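Local coordinates for Phosphoglucomutase/phosphomannomutase family protein (Burkholderia thailandensis, PDB 3UW2), which probably moves a phosphoryl group between positions of a sugar phosphate, as a metal-dependent phosphohexose mutase, at residues G187-T192 and G364-A369; E243-V248 and G271-D276; Q278-D283 and L384-P389; A290-S295 and L372-R377. One frame throughout, in Å; residues are numbered along the deposited sequence. Where two conformers were deposited one is given.

Contact 1 of 4, residues G187-T192 and G364-A369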
loop_
_atom_site.group_PDB
_atom_site.type_symbol
_atom_site.label_atom_id
_atom_site.label_comp_id
_atom_site.label_asym_id
_atom_site.label_seq_id
_atom_site.Cartn_x
_atom_site.Cartn_y
_atom_site.Cartn_z
ATOM N N GLY A 187 14.100 11.783 -14.942
ATOM C CA GLY A 187 15.343 11.401 -15.614
ATOM C C GLY A 187 15.361 9.924 -16.033
ATOM O O GLY A 187 16.173 9.563 -16.851
ATOM N N ASP A 188 14.472 9.063 -15.497
ATOM C CA ASP A 188 14.453 7.632 -15.929
ATOM C C ASP A 188 13.212 7.270 -16.756
ATOM O O ASP A 188 13.171 6.218 -17.355
ATOM C CB ASP A 188 14.610 6.613 -14.751
ATOM C CG ASP A 188 14.840 5.146 -15.248
ATOM O OD1 ASP A 188 15.796 4.877 -16.041
ATOM O OD2 ASP A 188 14.057 4.237 -14.859
ATOM N N ILE A 189 12.195 8.110 -16.755
ATOM C CA ILE A 189 10.985 7.813 -17.498
ATOM C C ILE A 189 10.688 8.919 -18.513
ATOM O O ILE A 189 10.534 10.096 -18.172
ATOM C CB ILE A 189 9.767 7.591 -16.558
ATOM C CG1 ILE A 189 9.959 6.353 -15.649
ATOM C CG2 ILE A 189 8.516 7.470 -17.439
ATOM C CD1 ILE A 189 8.846 6.177 -14.579
ATOM N N LYS A 190 10.624 8.544 -19.775
ATOM C CA LYS A 190 10.418 9.500 -20.854
ATOM C C LYS A 190 9.208 8.983 -21.639
ATOM O O LYS A 190 9.334 8.007 -22.383
ATOM C CB LYS A 190 11.697 9.527 -21.721
ATOM C CG LYS A 190 12.763 10.559 -21.316
ATOM C CD LYS A 190 13.454 10.306 -19.980
ATOM C CE LYS A 190 14.701 11.161 -19.818
ATOM N NZ LYS A 190 14.374 12.514 -19.276
ATOM N N LEU A 191 8.034 9.608 -21.487
ATOM C CA LEU A 191 6.833 9.104 -22.192
ATOM C C LEU A 191 6.906 9.201 -23.728
ATOM O O LEU A 191 7.310 10.221 -24.264
ATOM C CB LEU A 191 5.581 9.825 -21.706
ATOM C CG LEU A 191 5.416 9.766 -20.182
ATOM C CD1 LEU A 191 4.115 10.412 -19.855
ATOM C CD2 LEU A 191 5.401 8.333 -19.677
ATOM N N THR A 192 6.458 8.144 -24.406
ATOM C CA THR A 192 6.344 8.083 -25.869
ATOM C C THR A 192 5.564 9.238 -26.447
ATOM O O THR A 192 5.966 9.782 -27.476
ATOM C CB THR A 192 5.773 6.740 -26.322
ATOM O OG1 THR A 192 6.687 5.732 -25.903
ATOM C CG2 THR A 192 5.672 6.658 -27.861
ATOM N N GLY A 364 2.474 4.930 -4.958
ATOM C CA GLY A 364 1.408 5.213 -5.899
ATOM C C GLY A 364 1.774 6.170 -7.033
ATOM O O GLY A 364 1.254 6.026 -8.163
ATOM N N LEU A 365 2.621 7.163 -6.741
ATOM C CA LEU A 365 2.978 8.178 -7.728
ATOM C C LEU A 365 3.990 7.579 -8.745
ATOM O O LEU A 365 3.897 7.856 -9.940
ATOM C CB LEU A 365 3.664 9.390 -7.062
ATOM C CG LEU A 365 2.729 10.442 -6.402
ATOM C CD1 LEU A 365 2.019 9.928 -5.157
ATOM C CD2 LEU A 365 3.604 11.658 -6.015
ATOM N N TYR A 366 4.983 6.837 -8.241
ATOM C CA TYR A 366 5.857 6.088 -9.099
ATOM C C TYR A 366 5.116 5.033 -9.904
ATOM O O TYR A 366 5.390 4.875 -11.081
ATOM C CB TYR A 366 6.997 5.429 -8.281
ATOM C CG TYR A 366 8.065 4.867 -9.180
ATOM C CD1 TYR A 366 8.883 5.723 -9.958
ATOM C CD2 TYR A 366 8.270 3.478 -9.292
ATOM C CE1 TYR A 366 9.862 5.198 -10.860
ATOM C CE2 TYR A 366 9.236 2.954 -10.152
ATOM C CZ TYR A 366 10.065 3.832 -10.887
ATOM O OH TYR A 366 11.011 3.289 -11.716
ATOM N N THR A 367 4.181 4.305 -9.285
ATOM C CA THR A 367 3.422 3.291 -10.074
ATOM C C THR A 367 2.682 4.035 -11.207
ATOM O O THR A 367 2.636 3.547 -12.338
ATOM C CB THR A 367 2.417 2.566 -9.138
ATOM O OG1 THR A 367 3.173 1.878 -8.132
ATOM C CG2 THR A 367 1.469 1.578 -9.892
ATOM N N GLY A 368 2.079 5.193 -10.899
ATOM C CA GLY A 368 1.397 5.973 -11.922
ATOM C C GLY A 368 2.339 6.282 -13.093
ATOM O O GLY A 368 1.971 6.153 -14.240
ATOM N N ALA A 369 3.557 6.703 -12.786
ATOM C CA ALA A 369 4.509 7.032 -13.806
ATOM C C ALA A 369 4.879 5.783 -14.618
ATOM O O ALA A 369 4.993 5.857 -15.855
ATOM C CB ALA A 369 5.746 7.664 -13.157
HETATM O O HOH W 1 13.113 4.549 -12.332
#
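Ile189 pushes the end of its side chain against one flank of helix 364-375, where CD1 lies 3.7 Å from CB of Ala369 and 4.0 Å from CE1 of Tyr366. The methyl approaches the tyrosine ring at a slant. Its reach comes from CG1 standing anti to the carbonyl carbon (chi1 -64°) with CD1 extended beyond it. Tyr366 is one turn before Ala369, and its ring, sent out with CG anti to the backbone N (chi1 -169°), runs toward the loop; Trp358 stacks on it and Phe354 meets it edge to face. The contact joins two of the alpha/beta/alpha domains of the phosphohexose mutase fold: the loop between helix 178-186 and strand 197-200 of the second, and helix 364-375 of the third. Beside the buried apolar patch runs a polar bridge. A single water accepts from OH of Tyr366 at 2.5 Å and donates to OD2 of Asp188 at 2.7 Å, spanning side chains that do not bond directly. Both ends have stronger partners nearby: Asp188 forms a salt bridge with Arg357, and the tyrosine hydroxyl is hydrogen-bonded to Arg370. Ile185 of helix 178-186 packs on both Tyr366 and Ala369.

Contact 2 of 4, residues E243-V248 and G271-D276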
loop_
_atom_site.group_PDB
_atom_site.type_symbol
_atom_site.label_atom_id
_atom_site.label_comp_id
_atom_site.label_asym_id
_atom_site.label_seq_id
_atom_site.Cartn_x
_atom_site.Cartn_y
_atom_site.Cartn_z
ATOM N N GLU A 243 -17.426 3.981 -4.812
ATOM C CA GLU A 243 -18.126 5.278 -4.657
ATOM C C GLU A 243 -17.172 6.487 -4.646
ATOM O O GLU A 243 -17.613 7.599 -4.966
ATOM C CB GLU A 243 -18.943 5.331 -3.366
ATOM C CG GLU A 243 -20.022 4.239 -3.248
ATOM C CD GLU A 243 -19.456 2.866 -2.841
ATOM O OE1 GLU A 243 -18.318 2.771 -2.292
ATOM O OE2 GLU A 243 -20.163 1.863 -3.099
ATOM N N ASN A 244 -15.905 6.274 -4.266
ATOM C CA ASN A 244 -14.907 7.375 -4.289
ATOM C C ASN A 244 -14.235 7.572 -5.638
ATOM O O ASN A 244 -13.339 8.434 -5.789
ATOM C CB ASN A 244 -13.863 7.264 -3.152
ATOM C CG ASN A 244 -14.512 7.243 -1.776
ATOM O OD1 ASN A 244 -15.386 8.035 -1.509
ATOM N ND2 ASN A 244 -14.080 6.329 -0.909
ATOM N N LEU A 245 -14.672 6.779 -6.610
ATOM C CA LEU A 245 -14.174 6.885 -7.976
ATOM C C LEU A 245 -15.220 7.492 -8.919
ATOM O O LEU A 245 -14.939 7.645 -10.122
ATOM C CB LEU A 245 -13.612 5.524 -8.502
ATOM C CG LEU A 245 -12.503 4.840 -7.643
ATOM C CD1 LEU A 245 -12.163 3.439 -8.129
ATOM C CD2 LEU A 245 -11.244 5.699 -7.592
ATOM N N GLN A 246 -16.409 7.819 -8.402
ATOM C CA GLN A 246 -17.497 8.248 -9.289
ATOM C C GLN A 246 -17.185 9.596 -9.953
ATOM O O GLN A 246 -17.611 9.811 -11.087
ATOM C CB GLN A 246 -18.869 8.209 -8.595
ATOM C CG GLN A 246 -19.255 6.795 -8.141
ATOM C CD GLN A 246 -19.208 5.792 -9.291
ATOM O OE1 GLN A 246 -19.822 6.024 -10.324
ATOM N NE2 GLN A 246 -18.451 4.696 -9.127
ATOM N N ASP A 247 -16.401 10.461 -9.290
ATOM C CA ASP A 247 -15.988 11.747 -9.873
ATOM C C ASP A 247 -15.008 11.568 -11.000
ATOM O O ASP A 247 -15.113 12.279 -12.013
ATOM C CB ASP A 247 -15.368 12.681 -8.834
ATOM C CG ASP A 247 -16.392 13.138 -7.814
ATOM O OD1 ASP A 247 -17.347 13.799 -8.216
ATOM O OD2 ASP A 247 -16.291 12.786 -6.629
ATOM N N VAL A 248 -14.033 10.658 -10.830
ATOM C CA VAL A 248 -13.058 10.390 -11.885
ATOM C C VAL A 248 -13.835 9.796 -13.119
ATOM O O VAL A 248 -13.539 10.161 -14.276
ATOM C CB VAL A 248 -11.991 9.346 -11.418
ATOM C CG1 VAL A 248 -11.352 8.621 -12.606
ATOM C CG2 VAL A 248 -10.967 9.994 -10.511
ATOM N N GLY A 271 -5.384 4.013 -7.680
ATOM C CA GLY A 271 -6.572 3.480 -8.403
ATOM C C GLY A 271 -6.550 3.938 -9.857
ATOM O O GLY A 271 -6.172 5.089 -10.130
ATOM N N VAL A 272 -6.985 3.069 -10.787
ATOM C CA VAL A 272 -6.873 3.288 -12.241
ATOM C C VAL A 272 -8.223 2.991 -12.831
ATOM O O VAL A 272 -8.792 1.908 -12.618
ATOM C CB VAL A 272 -5.819 2.319 -12.913
ATOM C CG1 VAL A 272 -5.819 2.467 -14.447
ATOM C CG2 VAL A 272 -4.419 2.537 -12.340
ATOM N N VAL A 273 -8.733 3.970 -13.576
ATOM C CA VAL A 273 -10.038 3.901 -14.251
ATOM C C VAL A 273 -9.836 4.153 -15.763
ATOM O O VAL A 273 -9.140 5.096 -16.167
ATOM C CB VAL A 273 -11.034 5.003 -13.692
ATOM C CG1 VAL A 273 -12.424 4.929 -14.344
ATOM C CG2 VAL A 273 -11.206 4.872 -12.184
ATOM N N THR A 274 -10.466 3.332 -16.589
ATOM C CA THR A 274 -10.457 3.564 -18.016
ATOM C C THR A 274 -11.447 4.665 -18.467
ATOM O O THR A 274 -12.298 5.121 -17.700
ATOM C CB THR A 274 -10.776 2.273 -18.816
ATOM O OG1 THR A 274 -12.124 1.885 -18.542
ATOM C CG2 THR A 274 -9.793 1.140 -18.392
ATOM N N LYS A 275 -11.308 5.054 -19.732
ATOM C CA LYS A 275 -12.095 6.062 -20.383
ATOM C C LYS A 275 -13.585 5.689 -20.275
ATOM O O LYS A 275 -14.445 6.550 -19.957
ATOM C CB LYS A 275 -11.680 6.101 -21.882
ATOM C CG LYS A 275 -12.438 7.111 -22.778
ATOM C CD LYS A 275 -12.090 8.575 -22.419
ATOM C CE LYS A 275 -12.915 9.561 -23.289
ATOM N NZ LYS A 275 -12.746 10.916 -22.656
ATOM N N ASP A 276 -13.873 4.419 -20.571
ATOM C CA ASP A 276 -15.217 3.896 -20.448
ATOM C C ASP A 276 -15.629 3.479 -19.017
ATOM O O ASP A 276 -16.631 2.752 -18.855
ATOM C CB ASP A 276 -15.464 2.771 -21.474
ATOM C CG ASP A 276 -14.501 1.561 -21.299
ATOM O OD1 ASP A 276 -13.384 1.677 -20.771
ATOM O OD2 ASP A 276 -14.890 0.469 -21.741
#
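Val273 is the hub of this contact, with Val248, in the first turn of helix 246-254, and Leu245, just ahead of that helix, closing on it. The meeting is wholly apolar, and no hydrogen bond passes between the two segments. The nearer partner is Val248, whose CG1 methyl sits 3.8 Å from CG2 of Val273 and equally close to its CB, so a single methyl rests against the branch point as well as one arm of the other valine. The two valines lie alongside each other and run in opposite senses. On Val248 the touching branch is the one anti to the backbone N (chi1 156°); on Val273 it is the other branch, CG2, that stands anti to the carbonyl carbon and faces the helix. Leu245 comes in more loosely, its CD1 4.4 Å from the same CG2 of Val273, while its CD2 lies on the side of Gly271, two residues earlier on the strand. Ile249 and Leu252, further along the helix, also touch Val273, and Val248 reaches across to Val198 and Asp200 of strand 197-200.

The chain turns after Val273, and OG1 of Thr274 donates to OD1 of Asp276 at 2.6 Å. The hydroxyl meets the anti side of that oxygen, 34° out of the carboxylate plane. Val272 points the other way from Val273, toward Leu385 of helix 381-386. A helix laid over the mixed sheet 221-224, 197-200, 259-263, 270-273, with branched residues filling the interface, is the layered arrangement of an alpha/beta/alpha domain, here the second of this mutase.

Contact 3 of 4, residues Q278-D283 and L384-P389; sequences QIIYPD and LLNGLP. With EDO (1,2-ethanediol), chain G.
Ile280 and Leu385 make the close-packed half of this contact. CD1 of Ile280 lies 3.9 Å from CB of Leu385, and CG1 of Ile280 is just as near that atom, so the isoleucine lays its longer branch against the root of the leucine. Further out, CG2 of Ile280 approaches CD2 of Leu385 at 4.2 Å. With chi2 at -63° the isoleucine branch is folded, not extended, which also brings CD1 within 3.9 Å of OD1 of Asn386. Both apolar residues are buried, and Leu288 and Leu375 pack on Leu385 from helices 282-296 and 364-375.

The other half is more open to solvent and held by less: Gln278 is exposed, Asn386 partly so, and no hydrogen bond joins their amides, which cross at about a right angle with planes 56° apart. What touches is the aliphatic part of the glutamine: its CG is 3.3 Å from OD1 of Asn386. The ND2 group of Asn386 is hydrogen-bonded to Asp276. Away from both halves, OD2 of buried Asp283 accepts hydrogen bonds from the backbone N of Thr309 and, at 2.7 Å, from O1 of an ethanediol, probably from the crystallisation liquor, that also bonds Arg454.

The contact packs the link from strand 270-273 into helix 282-296 on the end of helix 381-386, where the second and third alpha/beta/alpha domains of the phosphohexose mutase fold meet.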
loop_
_atom_site.group_PDB
_atom_site.type_symbol
_atom_site.label_atom_id
_atom_site.label_comp_id
_atom_site.label_asym_id
_atom_site.label_seq_id
_atom_site.Cartn_x
_atom_site.Cartn_y
_atom_site.Cartn_z
ATOM N N GLN A 278 -14.205 1.702 -16.435
ATOM C CA GLN A 278 -13.849 0.418 -15.833
ATOM C C GLN A 278 -12.734 0.600 -14.815
ATOM O O GLN A 278 -11.673 1.161 -15.143
ATOM C CB GLN A 278 -13.379 -0.581 -16.906
ATOM C CG GLN A 278 -14.395 -0.910 -18.004
ATOM C CD GLN A 278 -15.739 -1.218 -17.433
ATOM O OE1 GLN A 278 -16.674 -0.439 -17.597
ATOM N NE2 GLN A 278 -15.849 -2.311 -16.716
ATOM N N ILE A 279 -12.950 0.120 -13.592
ATOM C CA ILE A 279 -11.872 0.102 -12.610
ATOM C C ILE A 279 -10.887 -1.056 -12.952
ATOM O O ILE A 279 -11.325 -2.151 -13.143
ATOM C CB ILE A 279 -12.408 -0.105 -11.176
ATOM C CG1 ILE A 279 -13.396 1.012 -10.840
ATOM C CG2 ILE A 279 -11.212 -0.185 -10.190
ATOM C CD1 ILE A 279 -14.547 0.577 -9.964
ATOM N N ILE A 280 -9.582 -0.805 -13.040
ATOM C CA ILE A 280 -8.590 -1.885 -13.283
ATOM C C ILE A 280 -7.955 -2.280 -11.946
ATOM O O ILE A 280 -7.153 -1.512 -11.338
ATOM C CB ILE A 280 -7.515 -1.451 -14.355
ATOM C CG1 ILE A 280 -8.200 -0.842 -15.587
ATOM C CG2 ILE A 280 -6.582 -2.625 -14.756
ATOM C CD1 ILE A 280 -9.113 -1.765 -16.388
ATOM N N TYR A 281 -8.392 -3.423 -11.404
ATOM C CA TYR A 281 -7.922 -3.857 -10.074
ATOM C C TYR A 281 -6.430 -4.110 -10.070
ATOM O O TYR A 281 -5.836 -4.378 -11.119
ATOM C CB TYR A 281 -8.686 -5.086 -9.572
ATOM C CG TYR A 281 -10.067 -4.685 -9.228
ATOM C CD1 TYR A 281 -11.148 -5.078 -10.016
ATOM C CD2 TYR A 281 -10.294 -3.807 -8.170
ATOM C CE1 TYR A 281 -12.445 -4.631 -9.740
ATOM C CE2 TYR A 281 -11.574 -3.338 -7.882
ATOM C CZ TYR A 281 -12.650 -3.759 -8.668
ATOM O OH TYR A 281 -13.920 -3.306 -8.369
ATOM N N PRO A 282 -5.791 -3.976 -8.903
ATOM C CA PRO A 282 -4.325 -4.048 -8.973
ATOM C C PRO A 282 -3.801 -5.433 -9.366
ATOM O O PRO A 282 -2.700 -5.490 -9.839
ATOM C CB PRO A 282 -3.875 -3.675 -7.553
ATOM C CG PRO A 282 -5.007 -2.778 -7.070
ATOM C CD PRO A 282 -6.271 -3.293 -7.682
ATOM N N ASP A 283 -4.545 -6.545 -9.211
ATOM C CA ASP A 283 -3.950 -7.759 -9.737
ATOM C C ASP A 283 -3.823 -7.687 -11.289
ATOM O O ASP A 283 -2.897 -8.332 -11.855
ATOM C CB ASP A 283 -4.663 -9.047 -9.275
ATOM C CG ASP A 283 -6.139 -9.014 -9.499
ATOM O OD1 ASP A 283 -6.691 -7.953 -9.945
ATOM O OD2 ASP A 283 -6.756 -10.084 -9.214
ATOM N N LEU A 384 -6.011 -1.463 -24.182
ATOM C CA LEU A 384 -4.888 -2.212 -23.574
ATOM C C LEU A 384 -5.236 -2.682 -22.169
ATOM O O LEU A 384 -5.074 -3.849 -21.846
ATOM C CB LEU A 384 -3.603 -1.384 -23.562
ATOM C CG LEU A 384 -2.287 -2.061 -23.098
ATOM C CD1 LEU A 384 -1.862 -3.213 -24.012
ATOM C CD2 LEU A 384 -1.145 -1.082 -22.961
ATOM N N LEU A 385 -5.781 -1.804 -21.336
ATOM C CA LEU A 385 -6.136 -2.215 -19.968
ATOM C C LEU A 385 -7.328 -3.169 -19.944
ATOM O O LEU A 385 -7.274 -4.204 -19.286
ATOM C CB LEU A 385 -6.489 -0.993 -19.099
ATOM C CG LEU A 385 -5.272 -0.080 -18.776
ATOM C CD1 LEU A 385 -5.799 1.261 -18.302
ATOM C CD2 LEU A 385 -4.382 -0.683 -17.706
ATOM N N ASN A 386 -8.390 -2.835 -20.665
ATOM C CA ASN A 386 -9.575 -3.707 -20.682
ATOM C C ASN A 386 -9.292 -5.104 -21.207
ATOM O O ASN A 386 -9.999 -6.044 -20.866
ATOM C CB ASN A 386 -10.785 -3.081 -21.416
ATOM C CG ASN A 386 -11.398 -1.909 -20.611
ATOM O OD1 ASN A 386 -11.591 -2.017 -19.386
ATOM N ND2 ASN A 386 -11.684 -0.786 -21.290
ATOM N N GLY A 387 -8.299 -5.230 -22.069
ATOM C CA GLY A 387 -8.052 -6.511 -22.681
ATOM C C GLY A 387 -7.150 -7.409 -21.826
ATOM O O GLY A 387 -6.950 -8.545 -22.193
ATOM N N LEU A 388 -6.614 -6.899 -20.704
ATOM C CA LEU A 388 -5.937 -7.760 -19.711
ATOM C C LEU A 388 -6.860 -8.899 -19.316
ATOM O O LEU A 388 -8.049 -8.747 -19.413
ATOM C CB LEU A 388 -5.490 -6.931 -18.503
ATOM C CG LEU A 388 -4.253 -6.030 -18.814
ATOM C CD1 LEU A 388 -4.180 -4.916 -17.804
ATOM C CD2 LEU A 388 -3.006 -6.861 -18.732
ATOM N N PRO A 389 -6.302 -10.070 -18.946
ATOM C CA PRO A 389 -7.134 -11.206 -18.530
ATOM C C PRO A 389 -8.064 -10.774 -17.377
ATOM O O PRO A 389 -7.684 -9.951 -16.538
ATOM C CB PRO A 389 -6.105 -12.222 -18.002
ATOM C CG PRO A 389 -4.781 -11.849 -18.653
ATOM C CD PRO A 389 -4.866 -10.400 -19.022
HETATM C C1 EDO G . -9.090 -11.566 -7.178
HETATM O O1 EDO G . -9.228 -10.751 -8.348
HETATM C C2 EDO G . -10.470 -11.897 -6.603
HETATM O O2 EDO G . -10.979 -10.651 -6.135
#

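Contact 4 of 4, residues A290-S295 and L372-R377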
loop_
_atom_site.group_PDB
_atom_site.type_symbol
_atom_site.label_atom_id
_atom_site.label_comp_id
_atom_site.label_asym_id
_atom_site.label_seq_id
_atom_site.Cartn_x
_atom_site.Cartn_y
_atom_site.Cartn_z
ATOM N N ALA A 290 4.357 -6.786 -14.904
ATOM C CA ALA A 290 5.167 -8.002 -14.914
ATOM C C ALA A 290 5.586 -8.264 -16.349
ATOM O O ALA A 290 6.708 -8.696 -16.599
ATOM C CB ALA A 290 4.322 -9.205 -14.420
ATOM N N GLU A 291 4.672 -8.094 -17.298
ATOM C CA GLU A 291 5.050 -8.336 -18.668
ATOM C C GLU A 291 6.223 -7.431 -19.064
ATOM O O GLU A 291 7.225 -7.899 -19.613
ATOM C CB GLU A 291 3.847 -8.162 -19.595
ATOM C CG GLU A 291 4.175 -8.032 -21.087
ATOM C CD GLU A 291 2.891 -7.956 -21.939
ATOM O OE1 GLU A 291 1.917 -7.241 -21.556
ATOM O OE2 GLU A 291 2.862 -8.637 -22.984
ATOM N N GLU A 292 6.105 -6.150 -18.817
ATOM C CA GLU A 292 7.182 -5.228 -19.200
ATOM C C GLU A 292 8.509 -5.522 -18.402
ATOM O O GLU A 292 9.608 -5.588 -18.976
ATOM C CB GLU A 292 6.704 -3.790 -18.968
ATOM C CG GLU A 292 7.618 -2.737 -19.592
ATOM C CD GLU A 292 8.965 -2.601 -18.892
ATOM O OE1 GLU A 292 9.006 -2.715 -17.647
ATOM O OE2 GLU A 292 9.998 -2.409 -19.596
ATOM N N VAL A 293 8.392 -5.742 -17.085
ATOM C CA VAL A 293 9.576 -6.038 -16.254
ATOM C C VAL A 293 10.246 -7.329 -16.707
ATOM O O VAL A 293 11.456 -7.377 -16.856
ATOM C CB VAL A 293 9.183 -6.061 -14.751
ATOM C CG1 VAL A 293 10.236 -6.684 -13.805
ATOM C CG2 VAL A 293 8.778 -4.671 -14.316
ATOM N N LEU A 294 9.455 -8.380 -16.926
ATOM C CA LEU A 294 10.034 -9.653 -17.322
ATOM C C LEU A 294 10.717 -9.624 -18.709
ATOM O O LEU A 294 11.690 -10.371 -18.971
ATOM C CB LEU A 294 8.975 -10.761 -17.262
ATOM C CG LEU A 294 8.602 -11.109 -15.810
ATOM C CD1 LEU A 294 7.315 -11.962 -15.933
ATOM C CD2 LEU A 294 9.762 -11.897 -15.133
ATOM N N SER A 295 10.251 -8.729 -19.574
ATOM C CA SER A 295 10.854 -8.546 -20.861
ATOM C C SER A 295 12.285 -8.108 -20.682
ATOM O O SER A 295 13.076 -8.455 -21.490
ATOM C CB SER A 295 10.056 -7.497 -21.683
ATOM O OG SER A 295 10.544 -6.195 -21.411
ATOM N N LEU A 372 1.992 5.064 -16.960
ATOM C CA LEU A 372 2.017 5.984 -18.122
ATOM C C LEU A 372 3.134 5.610 -19.146
ATOM O O LEU A 372 2.966 5.760 -20.344
ATOM C CB LEU A 372 2.192 7.428 -17.659
ATOM C CG LEU A 372 1.126 8.134 -16.808
ATOM C CD1 LEU A 372 1.633 9.461 -16.312
ATOM C CD2 LEU A 372 -0.074 8.336 -17.713
ATOM N N GLU A 373 4.289 5.175 -18.676
ATOM C CA GLU A 373 5.364 4.762 -19.582
ATOM C C GLU A 373 4.877 3.670 -20.570
ATOM O O GLU A 373 5.219 3.703 -21.772
ATOM C CB GLU A 373 6.516 4.190 -18.756
ATOM C CG GLU A 373 7.697 3.698 -19.599
ATOM C CD GLU A 373 8.838 3.210 -18.714
ATOM O OE1 GLU A 373 8.732 2.123 -18.045
ATOM O OE2 GLU A 373 9.829 3.935 -18.667
ATOM N N ILE A 374 4.119 2.711 -20.035
ATOM C CA ILE A 374 3.563 1.622 -20.812
ATOM C C ILE A 374 2.371 2.069 -21.667
ATOM O O ILE A 374 2.353 1.787 -22.875
ATOM C CB ILE A 374 3.143 0.452 -19.908
ATOM C CG1 ILE A 374 4.388 -0.156 -19.196
ATOM C CG2 ILE A 374 2.402 -0.622 -20.717
ATOM C CD1 ILE A 374 4.085 -1.127 -18.082
ATOM N N LEU A 375 1.378 2.728 -21.048
ATOM C CA LEU A 375 0.153 3.193 -21.729
ATOM C C LEU A 375 0.489 4.152 -22.883
ATOM O O LEU A 375 -0.131 4.107 -23.954
ATOM C CB LEU A 375 -0.765 3.915 -20.731
ATOM C CG LEU A 375 -1.388 3.015 -19.642
ATOM C CD1 LEU A 375 -2.406 3.816 -18.818
ATOM C CD2 LEU A 375 -1.966 1.726 -20.204
ATOM N N ALA A 376 1.516 4.979 -22.700
ATOM C CA ALA A 376 1.852 5.944 -23.751
ATOM C C ALA A 376 2.347 5.301 -25.057
ATOM O O ALA A 376 2.366 5.946 -26.091
ATOM C CB ALA A 376 2.840 7.013 -23.226
ATOM N N ARG A 377 2.732 4.039 -25.021
ATOM C CA ARG A 377 3.134 3.331 -26.268
ATOM C C ARG A 377 1.967 2.925 -27.175
ATOM O O ARG A 377 2.191 2.413 -28.255
ATOM C CB ARG A 377 4.029 2.120 -25.928
ATOM C CG ARG A 377 5.283 2.599 -25.196
ATOM C CD ARG A 377 6.028 1.461 -24.501
ATOM N NE ARG A 377 7.309 1.929 -23.937
ATOM C CZ ARG A 377 7.888 1.345 -22.898
ATOM N NH1 ARG A 377 7.285 0.329 -22.291
ATOM N NH2 ARG A 377 9.025 1.808 -22.428
HETATM O O HOH W 2 9.224 0.198 -20.150
#
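Glu292 leaves its helix with CG anti to the backbone N (chi1 -168°) and then bends at chi2 (-70°), a course that lays CB and CG against the neighbouring helix. Ile374 answers with CG1 anti to the carbonyl carbon and an extended end, putting its CD1 3.8 Å from CB of Glu292. Arg377 crosses the glutamate at about a right angle; CG of Glu292 lies at the edge of the guanidinium, 4.1 Å from NH1. The carboxylate and the guanidinium do not pair directly, OE2 of Glu292 being 4.7 Å from NH1 of Arg377; their planes are 42° apart. A water joins them instead: it accepts from NH2 of Arg377 at 2.8 Å and donates weakly to OE2 of Glu292 and to OE1 of Glu373. OE1 of Glu292 and OE1 of Glu373 are 4.9 Å apart, and Arg296 for Glu292 and Arg357 for Glu373, with Arg370 weakly paired to both, probably offset their charges. O of Glu373 lies over one face of the Arg377 guanidinium, 3.5 Å above its plane and toward its rim. Near the surface of the third alpha/beta/alpha domain, helix 282-296 thus runs beside helix 364-375, where Ile374 also meets Leu288 and Phe289, while Leu375 faces helix 381-386 and strand 259-263.

From the N terminus, contact 1 opens first, at the loop after helix 178-186, and closes only at helix 364-375, joining the second and third alpha/beta/alpha domains. Contact 2 is nested inside that long loop and closes within the second domain at strand 270-273. Contact 3 then opens in the connection that follows and closes at helix 381-386, with contact 4 nested inside it between helices 282-296 and 364-375. Contact 1 crosses both contacts 3 and 4. Contacts 1 and 4 share helix 364-375 and touch through Leu191 and Thr192, whereas Thr274 of contact 2 packs on Ile280 of contact 3, and Leu375 ties contact 4 to contact 3.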